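Local coordinates for protein transcriptional regulator, LacI family (PDB 4RKQ) that probably regulates transcription in response to a small sugar-like effector, which its two-lobed periplasmic-binding-protein-like domain would bind, at residues 44-49 / 255-260; 19-24 / 65-70; 121-126 / 220-225; 205-210 / 233-238. All blocks are in the same frame, centred on the assembly; numbering follows the deposited sequence. Where two conformers were deposited one is given.

Interaction 1 (44-49 / 255-260)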
# COMPACT_ATOMS: atom_id res chain seq x y z
N ARG A 44 -22.07 3.61 -4.27
CA ARG A 44 -23.19 3.35 -5.16
C ARG A 44 -23.95 2.10 -4.78
O ARG A 44 -24.90 1.69 -5.51
CB ARG A 44 -22.72 3.22 -6.62
CG ARG A 44 -21.99 4.43 -7.19
CD ARG A 44 -21.83 4.27 -8.68
NE ARG A 44 -23.12 4.39 -9.35
CZ ARG A 44 -23.61 5.55 -9.80
NH1 ARG A 44 -22.90 6.67 -9.66
NH2 ARG A 44 -24.80 5.57 -10.39
N GLY A 45 -23.60 1.47 -3.67
CA GLY A 45 -24.26 0.24 -3.23
C GLY A 45 -23.79 -1.02 -3.93
O GLY A 45 -24.44 -2.05 -3.88
N TRP A 46 -22.70 -0.89 -4.65
CA TRP A 46 -22.12 -2.02 -5.41
C TRP A 46 -21.24 -2.92 -4.50
O TRP A 46 -20.69 -2.47 -3.51
CB TRP A 46 -21.28 -1.45 -6.53
CG TRP A 46 -21.99 -0.76 -7.58
CD1 TRP A 46 -23.36 -0.59 -7.70
CD2 TRP A 46 -21.40 -0.19 -8.75
NE1 TRP A 46 -23.62 0.08 -8.88
CE2 TRP A 46 -22.44 0.38 -9.51
CE3 TRP A 46 -20.07 -0.05 -9.19
CZ2 TRP A 46 -22.21 1.01 -10.72
CZ3 TRP A 46 -19.84 0.63 -10.37
CH2 TRP A 46 -20.92 1.12 -11.14
N HIS A 47 -21.14 -4.20 -4.85
CA HIS A 47 -20.18 -5.13 -4.26
C HIS A 47 -18.91 -5.03 -5.11
O HIS A 47 -19.01 -4.92 -6.34
CB HIS A 47 -20.64 -6.59 -4.47
CG HIS A 47 -21.93 -6.97 -3.81
ND1 HIS A 47 -22.09 -7.02 -2.45
CD2 HIS A 47 -23.07 -7.48 -4.35
CE1 HIS A 47 -23.30 -7.47 -2.17
NE2 HIS A 47 -23.92 -7.75 -3.31
N VAL A 48 -17.73 -5.13 -4.49
CA VAL A 48 -16.46 -5.14 -5.21
C VAL A 48 -15.58 -6.27 -4.65
O VAL A 48 -15.49 -6.48 -3.43
CB VAL A 48 -15.67 -3.82 -5.06
CG1 VAL A 48 -14.38 -3.84 -5.88
CG2 VAL A 48 -16.49 -2.61 -5.47
N VAL A 49 -14.94 -6.99 -5.55
CA VAL A 49 -13.91 -7.97 -5.17
C VAL A 49 -12.60 -7.68 -5.94
O VAL A 49 -12.61 -7.35 -7.14
CB VAL A 49 -14.33 -9.41 -5.46
CG1 VAL A 49 -15.34 -9.87 -4.40
CG2 VAL A 49 -14.90 -9.55 -6.86
N GLU A 255 -17.38 6.23 -13.27
CA GLU A 255 -18.37 6.95 -14.07
C GLU A 255 -18.46 6.39 -15.49
O GLU A 255 -19.54 6.22 -16.04
CB GLU A 255 -18.07 8.44 -14.08
CG GLU A 255 -18.41 9.03 -12.74
CD GLU A 255 -18.20 10.53 -12.69
OE1 GLU A 255 -17.55 11.09 -13.60
OE2 GLU A 255 -18.68 11.15 -11.73
N LEU A 256 -17.33 6.01 -16.06
CA LEU A 256 -17.38 5.31 -17.32
C LEU A 256 -18.21 4.02 -17.20
O LEU A 256 -19.01 3.69 -18.09
CB LEU A 256 -15.95 5.00 -17.75
CG LEU A 256 -15.67 4.45 -19.11
CD1 LEU A 256 -16.47 5.18 -20.17
CD2 LEU A 256 -14.18 4.56 -19.38
N LEU A 257 -18.00 3.26 -16.13
CA LEU A 257 -18.72 1.99 -15.99
C LEU A 257 -20.21 2.26 -15.79
O LEU A 257 -21.04 1.56 -16.32
CB LEU A 257 -18.20 1.20 -14.81
CG LEU A 257 -18.84 -0.15 -14.56
CD1 LEU A 257 -18.81 -1.03 -15.81
CD2 LEU A 257 -18.11 -0.79 -13.39
N VAL A 258 -20.55 3.30 -15.03
CA VAL A 258 -21.98 3.67 -14.91
C VAL A 258 -22.60 3.89 -16.30
O VAL A 258 -23.70 3.41 -16.58
CB VAL A 258 -22.19 4.91 -14.03
CG1 VAL A 258 -23.65 5.39 -14.11
CG2 VAL A 258 -21.79 4.64 -12.58
N GLY A 259 -21.89 4.60 -17.17
CA GLY A 259 -22.40 4.95 -18.48
C GLY A 259 -22.49 3.76 -19.40
O GLY A 259 -23.42 3.62 -20.24
N LEU A 260 -21.54 2.85 -19.26
CA LEU A 260 -21.56 1.62 -20.04
C LEU A 260 -22.69 0.71 -19.58
O LEU A 260 -23.37 0.11 -20.42
CB LEU A 260 -20.22 0.87 -19.95
CG LEU A 260 -19.06 1.57 -20.71
CD1 LEU A 260 -17.71 1.06 -20.24
CD2 LEU A 260 -19.23 1.36 -22.19

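Interaction 2 (19-24 / 65-70)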
# COMPACT_ATOMS: atom_id res chain seq x y z
N GLY A 19 -15.52 -6.43 -10.45
CA GLY A 19 -14.18 -7.01 -10.17
C GLY A 19 -13.09 -6.00 -10.47
O GLY A 19 -13.16 -5.28 -11.45
N LEU A 20 -12.08 -5.94 -9.60
CA LEU A 20 -10.96 -5.08 -9.79
C LEU A 20 -9.73 -5.98 -9.91
O LEU A 20 -9.41 -6.74 -8.99
CB LEU A 20 -10.84 -4.20 -8.55
CG LEU A 20 -10.16 -2.88 -8.37
CD1 LEU A 20 -10.29 -1.98 -9.59
CD2 LEU A 20 -10.84 -2.28 -7.12
N ALA A 21 -9.05 -5.88 -11.03
CA ALA A 21 -7.84 -6.69 -11.27
C ALA A 21 -6.56 -5.78 -11.14
O ALA A 21 -6.43 -4.75 -11.82
CB ALA A 21 -7.91 -7.33 -12.64
N ILE A 22 -5.67 -6.13 -10.23
CA ILE A 22 -4.43 -5.38 -10.09
C ILE A 22 -3.24 -6.34 -10.11
O ILE A 22 -3.36 -7.43 -9.59
CB ILE A 22 -4.39 -4.52 -8.83
CG1 ILE A 22 -4.81 -5.34 -7.66
CG2 ILE A 22 -5.35 -3.32 -8.99
CD1 ILE A 22 -4.40 -4.73 -6.35
N PRO A 23 -2.13 -5.91 -10.72
CA PRO A 23 -0.99 -6.81 -10.89
C PRO A 23 -0.20 -7.08 -9.63
O PRO A 23 0.53 -8.01 -9.61
CB PRO A 23 -0.11 -6.08 -11.90
CG PRO A 23 -0.50 -4.68 -11.85
CD PRO A 23 -1.94 -4.64 -11.43
N ASP A 24 -0.28 -6.21 -8.63
CA ASP A 24 0.36 -6.47 -7.34
C ASP A 24 -0.22 -5.54 -6.33
O ASP A 24 -0.97 -4.64 -6.69
CB ASP A 24 1.89 -6.27 -7.40
CG ASP A 24 2.30 -4.86 -7.77
OD1 ASP A 24 2.04 -3.90 -7.00
OD2 ASP A 24 2.87 -4.70 -8.86
N GLU A 65 -10.59 -14.11 -16.13
CA GLU A 65 -11.22 -15.42 -16.12
C GLU A 65 -11.79 -15.86 -14.79
O GLU A 65 -12.89 -16.43 -14.73
CB GLU A 65 -10.25 -16.51 -16.64
CG GLU A 65 -10.09 -16.40 -18.15
CD GLU A 65 -9.07 -17.36 -18.74
OE1 GLU A 65 -8.33 -18.02 -17.98
OE2 GLU A 65 -9.01 -17.42 -19.99
N HIS A 66 -11.05 -15.60 -13.74
CA HIS A 66 -11.47 -15.88 -12.37
C HIS A 66 -12.67 -15.00 -11.93
O HIS A 66 -13.66 -15.49 -11.42
CB HIS A 66 -10.26 -15.65 -11.47
CG HIS A 66 -10.55 -15.58 -10.01
ND1 HIS A 66 -9.92 -14.68 -9.19
CD2 HIS A 66 -11.32 -16.35 -9.21
CE1 HIS A 66 -10.31 -14.88 -7.94
NE2 HIS A 66 -11.17 -15.88 -7.93
N LEU A 67 -12.58 -13.73 -12.19
CA LEU A 67 -13.60 -12.78 -11.69
C LEU A 67 -14.92 -12.87 -12.47
O LEU A 67 -15.99 -12.74 -11.86
CB LEU A 67 -13.06 -11.37 -11.79
CG LEU A 67 -11.92 -10.91 -10.89
CD1 LEU A 67 -11.38 -9.56 -11.32
CD2 LEU A 67 -12.38 -10.87 -9.46
N ALA A 68 -14.83 -13.12 -13.79
CA ALA A 68 -15.95 -13.02 -14.72
C ALA A 68 -17.27 -13.59 -14.20
O ALA A 68 -18.29 -12.84 -14.15
CB ALA A 68 -15.64 -13.62 -16.08
N PRO A 69 -17.28 -14.85 -13.77
CA PRO A 69 -18.58 -15.41 -13.33
C PRO A 69 -19.20 -14.81 -12.06
O PRO A 69 -20.36 -15.04 -11.82
CB PRO A 69 -18.29 -16.89 -13.05
CG PRO A 69 -16.81 -17.08 -13.15
CD PRO A 69 -16.17 -15.83 -13.61
N GLN A 70 -18.44 -14.08 -11.27
CA GLN A 70 -18.98 -13.47 -10.07
C GLN A 70 -19.13 -11.96 -10.16
O GLN A 70 -19.42 -11.32 -9.17
CB GLN A 70 -18.22 -13.92 -8.82
CG GLN A 70 -16.79 -13.54 -8.75
CD GLN A 70 -16.15 -13.99 -7.44
OE1 GLN A 70 -16.45 -13.48 -6.35
NE2 GLN A 70 -15.29 -14.97 -7.53

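Interaction 3 (121-126 / 220-225)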
# COMPACT_ATOMS: atom_id res chain seq x y z
N ALA A 121 10.05 20.67 -17.77
CA ALA A 121 10.02 22.12 -17.60
C ALA A 121 10.47 22.54 -16.23
O ALA A 121 11.13 23.57 -16.09
CB ALA A 121 8.63 22.66 -17.86
N GLN A 122 10.11 21.75 -15.22
CA GLN A 122 10.49 22.08 -13.87
C GLN A 122 11.98 22.02 -13.72
O GLN A 122 12.59 22.88 -13.09
CB GLN A 122 9.83 21.14 -12.84
CG GLN A 122 10.39 21.29 -11.43
CD GLN A 122 10.14 22.67 -10.82
OE1 GLN A 122 9.12 23.30 -11.09
NE2 GLN A 122 11.06 23.11 -9.96
N LEU A 123 12.58 20.98 -14.29
CA LEU A 123 14.04 20.83 -14.19
C LEU A 123 14.76 21.93 -14.99
O LEU A 123 15.76 22.50 -14.53
CB LEU A 123 14.47 19.45 -14.64
CG LEU A 123 13.93 18.32 -13.74
CD1 LEU A 123 14.48 16.98 -14.19
CD2 LEU A 123 14.29 18.53 -12.28
N MET A 124 14.24 22.27 -16.16
CA MET A 124 14.81 23.38 -16.94
C MET A 124 14.73 24.70 -16.20
O MET A 124 15.70 25.44 -16.17
CB MET A 124 14.10 23.52 -18.29
CG MET A 124 14.29 22.35 -19.22
SD MET A 124 15.95 21.93 -19.73
CE MET A 124 16.51 20.69 -18.64
N ASP A 125 13.58 24.98 -15.59
CA ASP A 125 13.41 26.21 -14.82
C ASP A 125 14.44 26.34 -13.73
O ASP A 125 14.91 27.43 -13.47
CB ASP A 125 12.01 26.29 -14.18
CG ASP A 125 10.89 26.39 -15.21
OD1 ASP A 125 11.17 26.50 -16.43
OD2 ASP A 125 9.72 26.33 -14.79
N SER A 126 14.80 25.23 -13.10
CA SER A 126 15.79 25.24 -12.03
C SER A 126 17.20 25.06 -12.59
O SER A 126 18.15 24.84 -11.84
CB SER A 126 15.48 24.15 -11.01
OG SER A 126 14.15 24.30 -10.56
N ASP A 220 21.61 19.80 -4.20
CA ASP A 220 22.52 19.22 -5.16
C ASP A 220 21.84 18.49 -6.32
O ASP A 220 22.33 18.54 -7.47
CB ASP A 220 23.47 18.27 -4.47
CG ASP A 220 24.34 18.97 -3.45
OD1 ASP A 220 24.93 20.00 -3.77
OD2 ASP A 220 24.41 18.53 -2.30
N CYS A 221 20.74 17.79 -6.04
CA CYS A 221 20.01 17.04 -7.09
C CYS A 221 18.49 17.07 -6.83
O CYS A 221 18.03 16.88 -5.71
CB CYS A 221 20.57 15.61 -7.21
SG CYS A 221 19.98 14.65 -8.66
N ALA A 222 17.72 17.43 -7.86
CA ALA A 222 16.29 17.43 -7.79
C ALA A 222 15.76 16.02 -8.12
O ALA A 222 16.39 15.26 -8.84
CB ALA A 222 15.74 18.46 -8.76
N VAL A 223 14.59 15.68 -7.59
CA VAL A 223 13.97 14.40 -7.90
C VAL A 223 12.48 14.64 -8.15
O VAL A 223 11.80 15.38 -7.37
CB VAL A 223 14.18 13.34 -6.80
CG1 VAL A 223 13.50 12.01 -7.15
CG2 VAL A 223 15.65 13.08 -6.55
N ILE A 224 11.99 14.09 -9.26
CA ILE A 224 10.59 14.11 -9.56
C ILE A 224 10.06 12.70 -9.87
O ILE A 224 10.62 11.97 -10.67
CB ILE A 224 10.25 15.03 -10.76
CG1 ILE A 224 10.78 16.46 -10.53
CG2 ILE A 224 8.74 15.10 -10.95
CD1 ILE A 224 10.54 17.39 -11.69
N GLY A 225 8.96 12.34 -9.23
CA GLY A 225 8.34 11.05 -9.51
C GLY A 225 7.08 11.15 -10.34
O GLY A 225 6.85 12.14 -11.03

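Interaction 4 (205-210 / 233-238)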
# COMPACT_ATOMS: atom_id res chain seq x y z
N GLY A 205 13.46 5.06 -3.97
CA GLY A 205 14.75 4.43 -4.02
C GLY A 205 15.87 5.40 -4.45
O GLY A 205 17.01 5.34 -3.96
N VAL A 206 15.54 6.28 -5.38
CA VAL A 206 16.47 7.28 -5.88
C VAL A 206 16.86 8.23 -4.75
O VAL A 206 18.06 8.54 -4.59
CB VAL A 206 15.89 8.06 -7.09
CG1 VAL A 206 16.81 9.22 -7.50
CG2 VAL A 206 15.75 7.11 -8.28
N LEU A 207 15.90 8.66 -3.93
CA LEU A 207 16.22 9.51 -2.80
C LEU A 207 17.20 8.88 -1.86
O LEU A 207 18.10 9.58 -1.39
CB LEU A 207 14.98 9.92 -2.02
CG LEU A 207 14.00 10.83 -2.74
CD1 LEU A 207 12.78 11.00 -1.85
CD2 LEU A 207 14.60 12.19 -3.06
N LYS A 208 17.04 7.57 -1.60
CA LYS A 208 17.96 6.82 -0.74
C LYS A 208 19.37 6.73 -1.34
O LYS A 208 20.38 6.81 -0.62
CB LYS A 208 17.40 5.40 -0.47
CG LYS A 208 17.66 4.85 0.92
CD LYS A 208 16.40 4.89 1.80
CE LYS A 208 16.08 6.28 2.33
NZ LYS A 208 16.24 6.45 3.80
N ALA A 209 19.48 6.52 -2.65
CA ALA A 209 20.80 6.51 -3.30
C ALA A 209 21.46 7.90 -3.20
O ALA A 209 22.67 8.01 -2.97
CB ALA A 209 20.72 6.05 -4.76
N LEU A 210 20.70 8.96 -3.45
CA LEU A 210 21.25 10.30 -3.35
C LEU A 210 21.74 10.56 -1.90
O LEU A 210 22.82 11.08 -1.69
CB LEU A 210 20.22 11.32 -3.79
CG LEU A 210 20.00 11.32 -5.32
CD1 LEU A 210 18.71 12.00 -5.70
CD2 LEU A 210 21.16 12.05 -5.99
N GLU A 233 4.36 12.04 0.81
CA GLU A 233 4.28 13.05 1.86
C GLU A 233 5.04 12.63 3.11
O GLU A 233 5.26 13.45 3.97
CB GLU A 233 2.81 13.32 2.20
CG GLU A 233 2.09 14.08 1.09
CD GLU A 233 0.61 14.32 1.36
OE1 GLU A 233 0.15 14.22 2.53
OE2 GLU A 233 -0.11 14.63 0.39
N LEU A 234 5.42 11.35 3.20
CA LEU A 234 6.10 10.81 4.38
C LEU A 234 7.61 10.69 4.21
O LEU A 234 8.33 10.61 5.19
CB LEU A 234 5.53 9.42 4.72
CG LEU A 234 3.99 9.45 4.92
CD1 LEU A 234 3.48 8.09 5.29
CD2 LEU A 234 3.59 10.46 5.98
N LEU A 235 8.08 10.63 2.97
CA LEU A 235 9.50 10.66 2.68
C LEU A 235 10.13 11.98 3.13
O LEU A 235 9.45 12.99 3.30
CB LEU A 235 9.75 10.50 1.20
CG LEU A 235 9.20 9.20 0.59
CD1 LEU A 235 9.37 9.18 -0.92
CD2 LEU A 235 9.85 7.97 1.17
N SER A 236 11.44 11.93 3.36
CA SER A 236 12.23 13.13 3.63
C SER A 236 13.43 13.14 2.69
O SER A 236 14.28 12.26 2.78
CB SER A 236 12.69 13.15 5.08
OG SER A 236 13.15 14.44 5.43
N PRO A 237 13.50 14.12 1.76
CA PRO A 237 12.49 15.17 1.55
C PRO A 237 11.21 14.63 0.96
O PRO A 237 11.25 13.55 0.33
CB PRO A 237 13.16 16.08 0.52
CG PRO A 237 14.04 15.16 -0.25
CD PRO A 237 14.52 14.10 0.72
N GLN A 238 10.12 15.34 1.17
CA GLN A 238 8.87 14.96 0.57
C GLN A 238 8.98 15.09 -0.94
O GLN A 238 9.58 16.03 -1.47
CB GLN A 238 7.75 15.83 1.11
CG GLN A 238 7.49 15.66 2.59
CD GLN A 238 6.31 16.51 3.02
OE1 GLN A 238 6.29 17.09 4.10
NE2 GLN A 238 5.34 16.60 2.17

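Interaction 1 (44-49 / 255-260)
Val258 lays CG2 over the centre of the Arg44 guanidinium, 3.4 Å from CZ, while Trp46 extends its six-membered ring toward the same methyl and toward Leu257. Here, in one lobe of the periplasmic-binding-protein fold of LacI regulators, the turn between helix 29-43 and strand 47-52 packs against helix 246-262. Gly45, with positive phi, closes the preceding helix in a Schellman motif; Arg44 and Trp46, either side of it in sequence, both direct their side chains toward helix 246-262. The arginine chain is bent at chi3 (70°), which brings the guanidinium flat against the valine rather than end-on; CG2 lies 3.5 Å from Arg44 NE, and Val258 CG1 comes within 3.9 Å of Arg44 NH2. On the way, Arg44 CD passes 3.9 Å above one face of the indole, so CD lies over the indole rim and the guanidinium over one valine methyl. The indole meets the helix obliquely. Its CH2 is 3.9 Å from Val258 CG2, and the Trp46 and Leu257 side chains run past each other in opposite directions. Further in, Trp46 also rests on Val18 of strand 17-22 and Ala41 of helix 29-43, and Leu257 on Ile95 of strand 94-97, which ties the turn to the lobe's core. Glu255 carries the charge opposite to Arg44 but does not pair with it: OE2 stays 6.5 Å from NH1. Leu257 CD2 lies 3.8 Å from Trp46 CZ3.

Interaction 2 (19-24 / 65-70)
Leu67 presses its CD1 methyl against the backbone of strand 17-22 at Gly19, 4.0 Å from CA and equally near the carbonyl carbon of that residue. The same methyl lies 4.1 Å from Leu20 N and 4.3 Å from Ala21 CB, so one branch of one leucine carries the whole contact. Its CG stands anti to the carbonyl carbon (chi1 -68°) and CD1 continues the extended chain (chi2 170°), reaching from helix 60-67 to the strand. Gly19 offers bare backbone to the methyl, and the two chains come close here, with Gly19 CA and Leu67 CA 6.0 Å apart. Leu20 faces the other way, onto Phe33 and Val38 of helix 29-43. Around this first shell, the strand is fixed by backbone hydrogen bonds to Ala73 and Ile75 on one neighbour and to Val49 and Asp51 on the other. In the 3-10 segment 68-70, Gln70 N bonds to Leu67 O, and Gln70 O accepts from Ser17 OG. His66 bonds to Asp51 through ND1 and stacks on His47 of the second subunit, which places this helix at the dimer interface of the Rossmann-like lobe. The contact itself is wholly buried and made by carbon-rich surfaces, so its hold rests on close fit and exclusion of water, with polar bonds supplied by the surroundings.

Interaction 3 (121-126 / 220-225)
Leu123 sends CD2 and Ile224 its longer CG1-CD1 branch across the gap: Leu123 CG is anti to the carbonyl carbon (chi1 -65°), and Ile224 CG1 takes the same position (chi1 -55°) with CD1 fully extended beyond it. Leu123's CB leaves the helix to one side, yet its CD2 swings back to lie 4.0 Å from Ile224 CD1 and 3.8 Å from Ala222 CB, bridging two residues that face the helix from alternate positions of the strand. Leucine and isoleucine lie alongside each other, pointing opposite ways. Gln122 meets the same Ile224 methyl from a direction roughly at right angles to the leucine, its bent chain offering aliphatic CG at 3.9 Å from CD1, so the methyl sits in the notch between Gln122 and Leu123. Val223, between the two contacting strand residues, points away to the opposite face of the sheet and packs on helix 200-212. The axes of residues 121-125 and 222-225 run nearly antiparallel, at 168°, and are 10.0 Å apart at closest approach. Leu196 of the adjoining strand 194-197 touches both Leu123 and Ile224, while Thr286 touches Gln122 and Ile224. Four buried residues thus seat the end of helix 112-125 on one face of a mainly parallel sheet whose other face carries helix 200-212, the three-layer alpha-beta-alpha sandwich of a periplasmic-binding-protein lobe.

Interaction 4 (205-210 / 233-238)
A buried apolar contact joins one side chain of helix 200-212, Leu207, to Leu235 and Pro237 in the loop that connects strand 222-225 to strand 240-243. Leu207 points toward the loop and divides its work between two methyls. CD1 lies 4.0 Å from Leu235 CD1 and 3.7 Å from the carbonyl O of Pro237, whereas CD2 meets the proline ring at CG, 4.1 Å away. Leu207 CD2 and the CG corner of the proline ring point at each other, but Leu235 comes across at an angle. With CG anti to the carbonyl carbon (chi1 -66°) and chi2 at 174°, the leucine fork is turned so that CD1 and CD2 face different partners. The peptide before Pro237 is cis, a sharp local bend in a segment without regular secondary structure; it probably helps to present both the ring CG and the carbonyl O to Leu207. In the periplasmic-binding-protein fold, helix 200-212 covers one face of the sheet of its lobe; here Leu207 also touches Val223 of strand 222-225, so it sits in the angle between sheet and loop. The proline ring further rests on Val217 and Glu284, and Gln238 N donates to Glu284 OE1, which fixes the loop just beyond the proline. This region also reaches the dimer partner. In one of its two conformers Lys208, next to Leu207 on the helix, bonds through NZ to Leu235 O of the second subunit, and the reverse pair is also made.

Overall arrangement
The four contacts form two pairs, one in each lobe, on opposite sides of the chain's centre. Interactions 1 and 2 have centres 14 Å apart and touch through adjacent strands 47-52 and 17-22; interactions 3 and 4, also 14 Å apart, meet where Val223 packs on helix 200-212. Centres in different pairs are 33 to 39 Å apart. Along the chain the segments alternate within each pair, while interaction 1 closes a loop enclosing 3 and 4, because helix 246-262 returns to the N-terminal lobe, consistent with a fold whose chain passes back and forth between its two lobes. Interactions 1, 2 and 4 also touch the second subunit, so both lobes contribute to the dimer.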